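Local coordinates for L-lysine 6-monooxygenase involved in desferrioxamine biosynthesis (Erwinia amylovora CFBP1430, PDB 5O8R), which probably catalyses the NADPH- and FAD-dependent hydroxylation of the side-chain amine of L-lysine, a step in the biosynthesis of the siderophore desferrioxamine, at residues I195-S200 with V337-Y342; E28-L33 with E409-E414. One frame throughout, in Å; residues are numbered along the deposited sequence.

Contact 1 (I195-S200 with V337-Y342); sequences ITVLGS and VMATGY. With NAP (NADP nicotinamide-adenine-dinucleotide phosphate), chain D.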
loop_
_atom_site.group_PDB
_atom_site.type_symbol
_atom_site.label_atom_id
_atom_site.label_comp_id
_atom_site.label_asym_id
_atom_site.label_seq_id
_atom_site.Cartn_x
_atom_site.Cartn_y
_atom_site.Cartn_z
ATOM N N ILE A 195 31.367 -9.534 -7.883
ATOM C CA ILE A 195 31.278 -8.096 -7.603
ATOM C C ILE A 195 30.873 -7.926 -6.172
ATOM O O ILE A 195 30.116 -8.692 -5.663
ATOM C CB ILE A 195 30.182 -7.429 -8.436
ATOM C CG1 ILE A 195 30.344 -7.782 -9.913
ATOM C CG2 ILE A 195 30.230 -5.928 -8.231
ATOM C CD1 ILE A 195 29.228 -7.291 -10.811
ATOM N N THR A 196 31.335 -6.886 -5.536
ATOM C CA THR A 196 31.040 -6.676 -4.139
ATOM C C THR A 196 30.693 -5.246 -4.004
ATOM O O THR A 196 31.265 -4.432 -4.666
ATOM C CB THR A 196 32.296 -6.959 -3.331
ATOM O OG1 THR A 196 32.566 -8.343 -3.446
ATOM C CG2 THR A 196 32.148 -6.583 -1.895
ATOM N N VAL A 197 29.781 -4.930 -3.117
ATOM C CA VAL A 197 29.258 -3.588 -3.011
ATOM C C VAL A 197 29.457 -3.217 -1.609
ATOM O O VAL A 197 28.968 -3.910 -0.742
ATOM C CB VAL A 197 27.789 -3.534 -3.403
ATOM C CG1 VAL A 197 27.212 -2.181 -3.111
ATOM C CG2 VAL A 197 27.673 -3.773 -4.890
ATOM N N LEU A 198 30.225 -2.157 -1.387
ATOM C CA LEU A 198 30.721 -1.842 -0.067
ATOM C C LEU A 198 30.101 -0.546 0.405
ATOM O O LEU A 198 30.228 0.468 -0.254
ATOM C CB LEU A 198 32.219 -1.765 -0.107
ATOM C CG LEU A 198 32.698 -1.727 1.342
ATOM C CD1 LEU A 198 33.695 -2.812 1.656
ATOM C CD2 LEU A 198 33.304 -0.382 1.636
ATOM N N GLY A 199 29.407 -0.591 1.536
ATOM C CA GLY A 199 28.568 0.532 2.022
ATOM C C GLY A 199 27.087 0.183 1.935
ATOM O O GLY A 199 26.721 -0.592 1.056
ATOM N N SER A 200 26.259 0.688 2.865
ATOM C CA SER A 200 24.830 0.320 2.905
ATOM C C SER A 200 23.873 1.493 2.962
ATOM O O SER A 200 22.734 1.364 3.434
ATOM C CB SER A 200 24.533 -0.675 4.037
ATOM O OG SER A 200 24.812 -0.119 5.310
ATOM N N VAL A 337 32.539 -2.052 -5.915
ATOM C CA VAL A 337 31.807 -0.818 -6.050
ATOM C C VAL A 337 31.833 -0.245 -4.682
ATOM O O VAL A 337 31.347 -0.870 -3.740
ATOM C CB VAL A 337 30.373 -1.038 -6.499
ATOM C CG1 VAL A 337 29.601 0.254 -6.468
ATOM C CG2 VAL A 337 30.354 -1.605 -7.917
ATOM N N MET A 338 32.446 0.930 -4.572
ATOM C CA MET A 338 32.700 1.537 -3.303
ATOM C C MET A 338 31.624 2.617 -3.091
ATOM O O MET A 338 31.711 3.706 -3.618
ATOM C CB MET A 338 34.078 2.104 -3.329
ATOM C CG MET A 338 34.494 2.564 -1.955
ATOM S SD MET A 338 35.244 1.246 -1.012
ATOM C CE MET A 338 36.572 0.789 -2.117
ATOM N N ALA A 339 30.596 2.284 -2.316
ATOM C CA ALA A 339 29.347 3.047 -2.253
ATOM C C ALA A 339 29.357 3.727 -0.915
ATOM O O ALA A 339 28.424 3.598 -0.104
ATOM C CB ALA A 339 28.144 2.106 -2.410
ATOM N N THR A 340 30.431 4.471 -0.703
ATOM C CA THR A 340 30.804 4.976 0.630
ATOM C C THR A 340 30.542 6.445 0.796
ATOM O O THR A 340 30.892 7.017 1.832
ATOM C CB THR A 340 32.290 4.705 0.925
ATOM O OG1 THR A 340 33.099 5.090 -0.201
ATOM C CG2 THR A 340 32.475 3.244 1.153
ATOM N N GLY A 341 29.930 7.056 -0.214
ATOM C CA GLY A 341 29.399 8.388 -0.060
ATOM C C GLY A 341 30.215 9.562 -0.572
ATOM O O GLY A 341 30.912 9.460 -1.599
ATOM N N TYR A 342 30.035 10.694 0.119
ATOM C CA TYR A 342 30.528 12.007 -0.292
ATOM C C TYR A 342 30.969 12.690 0.983
ATOM O O TYR A 342 30.433 12.376 2.024
ATOM C CB TYR A 342 29.384 12.733 -0.961
ATOM C CG TYR A 342 28.992 12.043 -2.257
ATOM C CD1 TYR A 342 28.175 10.931 -2.293
ATOM C CD2 TYR A 342 29.481 12.486 -3.432
ATOM C CE1 TYR A 342 27.883 10.293 -3.493
ATOM C CE2 TYR A 342 29.188 11.878 -4.640
ATOM C CZ TYR A 342 28.407 10.780 -4.682
ATOM O OH TYR A 342 28.177 10.234 -5.941
HETATM P PA NAP D . 26.057 7.097 2.683
HETATM O O1A NAP D . 26.960 8.223 3.234
HETATM O O2A NAP D . 24.802 6.629 3.443
HETATM O O5B NAP D . 26.899 5.781 2.277
HETATM C C5B NAP D . 27.950 5.402 3.150
HETATM C C4B NAP D . 27.875 3.935 3.473
HETATM O O4B NAP D . 29.235 3.583 3.350
HETATM C C3B NAP D . 27.359 3.651 4.902
HETATM O O3B NAP D . 26.568 2.427 5.052
HETATM C C2B NAP D . 28.696 3.680 5.636
HETATM O O2B NAP D . 28.680 3.049 6.936
HETATM C C1B NAP D . 29.585 3.013 4.588
HETATM N N9A NAP D . 31.042 3.097 4.869
HETATM C C8A NAP D . 31.873 4.166 5.041
HETATM N N7A NAP D . 33.146 3.723 5.329
HETATM C C5A NAP D . 33.093 2.383 5.324
HETATM C C6A NAP D . 34.017 1.282 5.549
HETATM N N6A NAP D . 35.268 1.609 5.810
HETATM N N1A NAP D . 33.591 -0.007 5.486
HETATM C C2A NAP D . 32.302 -0.331 5.186
HETATM N N3A NAP D . 31.358 0.623 4.960
HETATM C C4A NAP D . 31.711 1.961 5.025
HETATM O O3 NAP D . 25.683 7.732 1.243
HETATM P PN NAP D . 25.220 7.084 -0.157
HETATM O O1N NAP D . 26.095 7.746 -1.178
HETATM O O2N NAP D . 25.157 5.514 -0.100
HETATM O O5D NAP D . 23.783 7.845 -0.333
HETATM C C5D NAP D . 23.057 8.485 0.745
HETATM C C4D NAP D . 23.524 9.930 1.005
HETATM O O4D NAP D . 23.139 10.631 -0.163
HETATM C C3D NAP D . 22.884 10.602 2.248
HETATM O O3D NAP D . 23.772 11.326 3.146
HETATM C C2D NAP D . 21.820 11.514 1.672
HETATM O O2D NAP D . 21.980 12.885 2.078
HETATM C C1D NAP D . 21.949 11.358 0.139
HETATM N N1N NAP D . 20.805 10.750 -0.579
HETATM C C2N NAP D . 21.034 10.173 -1.797
HETATM C C3N NAP D . 19.954 9.645 -2.520
HETATM C C7N NAP D . 20.111 8.985 -3.847
HETATM O O7N NAP D . 19.216 9.161 -4.698
HETATM N N7N NAP D . 21.200 8.224 -3.999
HETATM C C4N NAP D . 18.660 9.709 -2.001
HETATM C C5N NAP D . 18.453 10.299 -0.759
HETATM C C6N NAP D . 19.540 10.826 -0.071
HETATM P P2B NAP D . 28.055 3.791 8.232
HETATM O O1X NAP D . 28.733 3.099 9.418
HETATM O O2X NAP D . 26.545 3.593 8.132
HETATM O O3X NAP D . 28.435 5.246 8.033
#

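Contact 2 (E28-L33 with E409-E414); sequences EPVEGL and EITGRE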
loop_
_atom_site.group_PDB
_atom_site.type_symbol
_atom_site.label_atom_id
_atom_site.label_comp_id
_atom_site.label_asym_id
_atom_site.label_seq_id
_atom_site.Cartn_x
_atom_site.Cartn_y
_atom_site.Cartn_z
ATOM N N GLU A 28 15.240 35.573 -7.319
ATOM C CA GLU A 28 15.144 36.310 -8.550
ATOM C C GLU A 28 14.157 37.456 -8.474
ATOM O O GLU A 28 14.529 38.574 -8.758
ATOM C CB GLU A 28 14.801 35.408 -9.733
ATOM C CG GLU A 28 15.228 36.025 -11.061
ATOM C CD GLU A 28 14.769 35.277 -12.291
ATOM O OE1 GLU A 28 15.507 35.322 -13.302
ATOM O OE2 GLU A 28 13.671 34.682 -12.230
ATOM N N PRO A 29 12.923 37.204 -8.035
ATOM C CA PRO A 29 11.884 38.215 -8.157
ATOM C C PRO A 29 11.804 39.156 -6.927
ATOM O O PRO A 29 10.920 40.028 -6.872
ATOM C CB PRO A 29 10.630 37.347 -8.238
ATOM C CG PRO A 29 10.922 36.301 -7.232
ATOM C CD PRO A 29 12.423 36.094 -7.204
ATOM N N VAL A 30 12.702 38.975 -5.958
ATOM C CA VAL A 30 12.773 39.835 -4.794
ATOM C C VAL A 30 13.212 41.205 -5.224
ATOM O O VAL A 30 14.259 41.340 -5.829
ATOM C CB VAL A 30 13.748 39.283 -3.745
ATOM C CG1 VAL A 30 14.151 40.328 -2.718
ATOM C CG2 VAL A 30 13.094 38.131 -3.013
ATOM N N GLU A 31 12.410 42.219 -4.897
ATOM C CA GLU A 31 12.680 43.589 -5.324
ATOM C C GLU A 31 13.914 44.134 -4.605
ATOM O O GLU A 31 14.073 43.967 -3.374
ATOM C CB GLU A 31 11.478 44.455 -5.033
ATOM C CG GLU A 31 11.616 45.887 -5.512
ATOM C CD GLU A 31 10.478 46.783 -5.030
ATOM O OE1 GLU A 31 9.548 46.288 -4.345
ATOM O OE2 GLU A 31 10.524 47.995 -5.333
ATOM N N GLY A 32 14.800 44.743 -5.390
ATOM C CA GLY A 32 16.002 45.367 -4.835
ATOM C C GLY A 32 17.048 44.435 -4.303
ATOM O O GLY A 32 17.871 44.798 -3.467
ATOM N N LEU A 33 16.999 43.211 -4.793
ATOM C CA LEU A 33 17.992 42.218 -4.451
ATOM C C LEU A 33 18.724 42.013 -5.714
ATOM O O LEU A 33 18.122 41.706 -6.762
ATOM C CB LEU A 33 17.373 40.913 -3.997
ATOM C CG LEU A 33 18.377 39.897 -3.489
ATOM C CD1 LEU A 33 19.129 40.437 -2.295
ATOM C CD2 LEU A 33 17.655 38.620 -3.122
ATOM N N GLU A 409 18.476 37.248 6.235
ATOM C CA GLU A 409 19.779 37.886 6.510
ATOM C C GLU A 409 20.317 38.780 5.398
ATOM O O GLU A 409 20.816 39.866 5.633
ATOM C CB GLU A 409 20.837 36.832 6.708
ATOM C CG GLU A 409 20.622 35.970 7.924
ATOM C CD GLU A 409 20.984 36.665 9.213
ATOM O OE1 GLU A 409 20.551 36.113 10.252
ATOM O OE2 GLU A 409 21.695 37.725 9.190
ATOM N N ILE A 410 20.262 38.292 4.175
ATOM C CA ILE A 410 20.815 39.023 3.042
ATOM C C ILE A 410 20.012 40.288 2.865
ATOM O O ILE A 410 20.509 41.282 2.381
ATOM C CB ILE A 410 20.784 38.145 1.763
ATOM C CG1 ILE A 410 21.900 37.087 1.827
ATOM C CG2 ILE A 410 20.912 38.973 0.492
ATOM C CD1 ILE A 410 21.838 36.026 0.737
ATOM N N THR A 411 18.763 40.253 3.275
ATOM C CA THR A 411 17.817 41.268 2.902
ATOM C C THR A 411 17.401 42.123 4.083
ATOM O O THR A 411 16.938 43.205 3.855
ATOM C CB THR A 411 16.656 40.549 2.178
ATOM O OG1 THR A 411 16.836 40.651 0.780
ATOM C CG2 THR A 411 15.374 41.036 2.449
ATOM N N GLY A 412 17.568 41.654 5.324
ATOM C CA GLY A 412 17.062 42.342 6.526
ATOM C C GLY A 412 15.572 42.177 6.854
ATOM O O GLY A 412 15.160 42.537 7.944
ATOM N N ARG A 413 14.783 41.599 5.944
ATOM C CA ARG A 413 13.313 41.457 6.063
ATOM C C ARG A 413 12.828 40.066 5.703
ATOM O O ARG A 413 13.427 39.412 4.888
ATOM C CB ARG A 413 12.565 42.458 5.183
ATOM C CG ARG A 413 13.103 42.646 3.802
ATOM C CD ARG A 413 12.229 43.541 2.952
ATOM N NE ARG A 413 11.534 42.784 1.906
ATOM C CZ ARG A 413 11.874 42.752 0.613
ATOM N NH1 ARG A 413 12.943 43.447 0.146
ATOM N NH2 ARG A 413 11.132 41.992 -0.224
ATOM N N GLU A 414 11.731 39.628 6.318
ATOM C CA GLU A 414 11.098 38.341 5.975
ATOM C C GLU A 414 10.535 38.458 4.594
ATOM O O GLU A 414 9.720 39.327 4.315
ATOM C CB GLU A 414 9.958 37.912 6.922
ATOM C CG GLU A 414 10.426 37.079 8.122
ATOM C CD GLU A 414 9.481 35.931 8.472
ATOM O OE1 GLU A 414 10.003 34.816 8.807
ATOM O OE2 GLU A 414 8.235 36.143 8.395
#

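Contact 1 (I195-S200 with V337-Y342)
Three backbone hydrogen bonds join I195-S200 to V337-Y342 as parallel strands. V337 N gives to T196 O at 3.0 Å, L198 N to V337 O at 2.9 Å, and past the paired residues A339 N reaches L198 O at 2.8 Å.

Apolar side chains fill both faces. V197 and V337 lie side by side on one, pointing the same way. L198 and M338 do likewise on the other, where L198 CD2 meets M338 SD at 3.7 Å and also approaches T340 CG2. With CG anti to the backbone N (chi1 -168°), the L198 side chain also brings CD2 to within 3.7 Å of C2A of the NADP adenine.

Contacts to the dinucleotide ribose start where the strands end. S200 N donates to the hydroxyl O3B at 2.8 Å, and the CA atoms of G199 and T340 both pack close to ribose O4B. G199 probably opens a Rossmann-type GxGxxA pattern, which would fit the close approach of the backbone to the ribose.

Strand 194-198 lies between 335-338 and 221-225 in a five-stranded parallel sheet; helix 202-212 covers the V197 and V337 face, with L189 of helix 182-190 touching I195 and V337.

Contact 2 (E28-L33 with E409-E414)
The guanidinium of R413 turns an edge toward the carbonyl oxygen of E31, which lies near its plane; R413 NH1 and E31 O are 3.7 Å apart, too far for a hydrogen bond. With chi1 at 43° and a bend at chi3 (-109°), the R413 chain brings its guanidinium nearer to the 28-33 loop than its base. The same group passes V30 obliquely, and V30 CG1 is 4.3 Å from R413 NH2. The carboxylate of E31 is not in contact with it: E31 OE1 and R413 NH2 are 6.2 Å apart, so any attraction between these opposite charges is probably long-range and modest at this exposed site.

Deeper in, the contact is mainly apolar. L33 crosses both I410 and T411 at about a right angle, and its CD1 does the touching. L33 CD1 meets I410 CG2 at 3.6 Å and T411 OG1 at 3.8 Å. L33 and I410 also both touch F11 of strand 8-14, which places this side of the contact against the FAD-domain sheet.

On the loop side, V30 to L33 form a type II beta turn with G32 at positive phi, closed by a weak bond from L33 N to V30 O. On the other, helix 399-411 ends and G412, also at positive phi, turns the chain out of it. The arrangement is a helix C-terminus packed against the loop from helix 18-27 to strand 35-38, the second connection in the beta-alpha-beta crossover that starts at strand 8-14 of the Rossmann-like FAD domain.

How the contacts relate
Contacts 1 and 2 lie on opposite sides of the chain's centre, their own centres 42 Å apart and their nearest atoms about 25 Å, so they do not touch. In sequence, contact 2 brings the two ends of a long excursion together, and contact 1 forms within it. They serve different sheets: contact 1 is part of the parallel sheet beside NADP, whereas contact 2 packs L33 and I410 against strand 8-14 of the other sheet. Contact 1 is buried at the dinucleotide, with the side chain of A339 about 12 Å from the bound FAD; contact 2 is a surface contact away from the annotated sites.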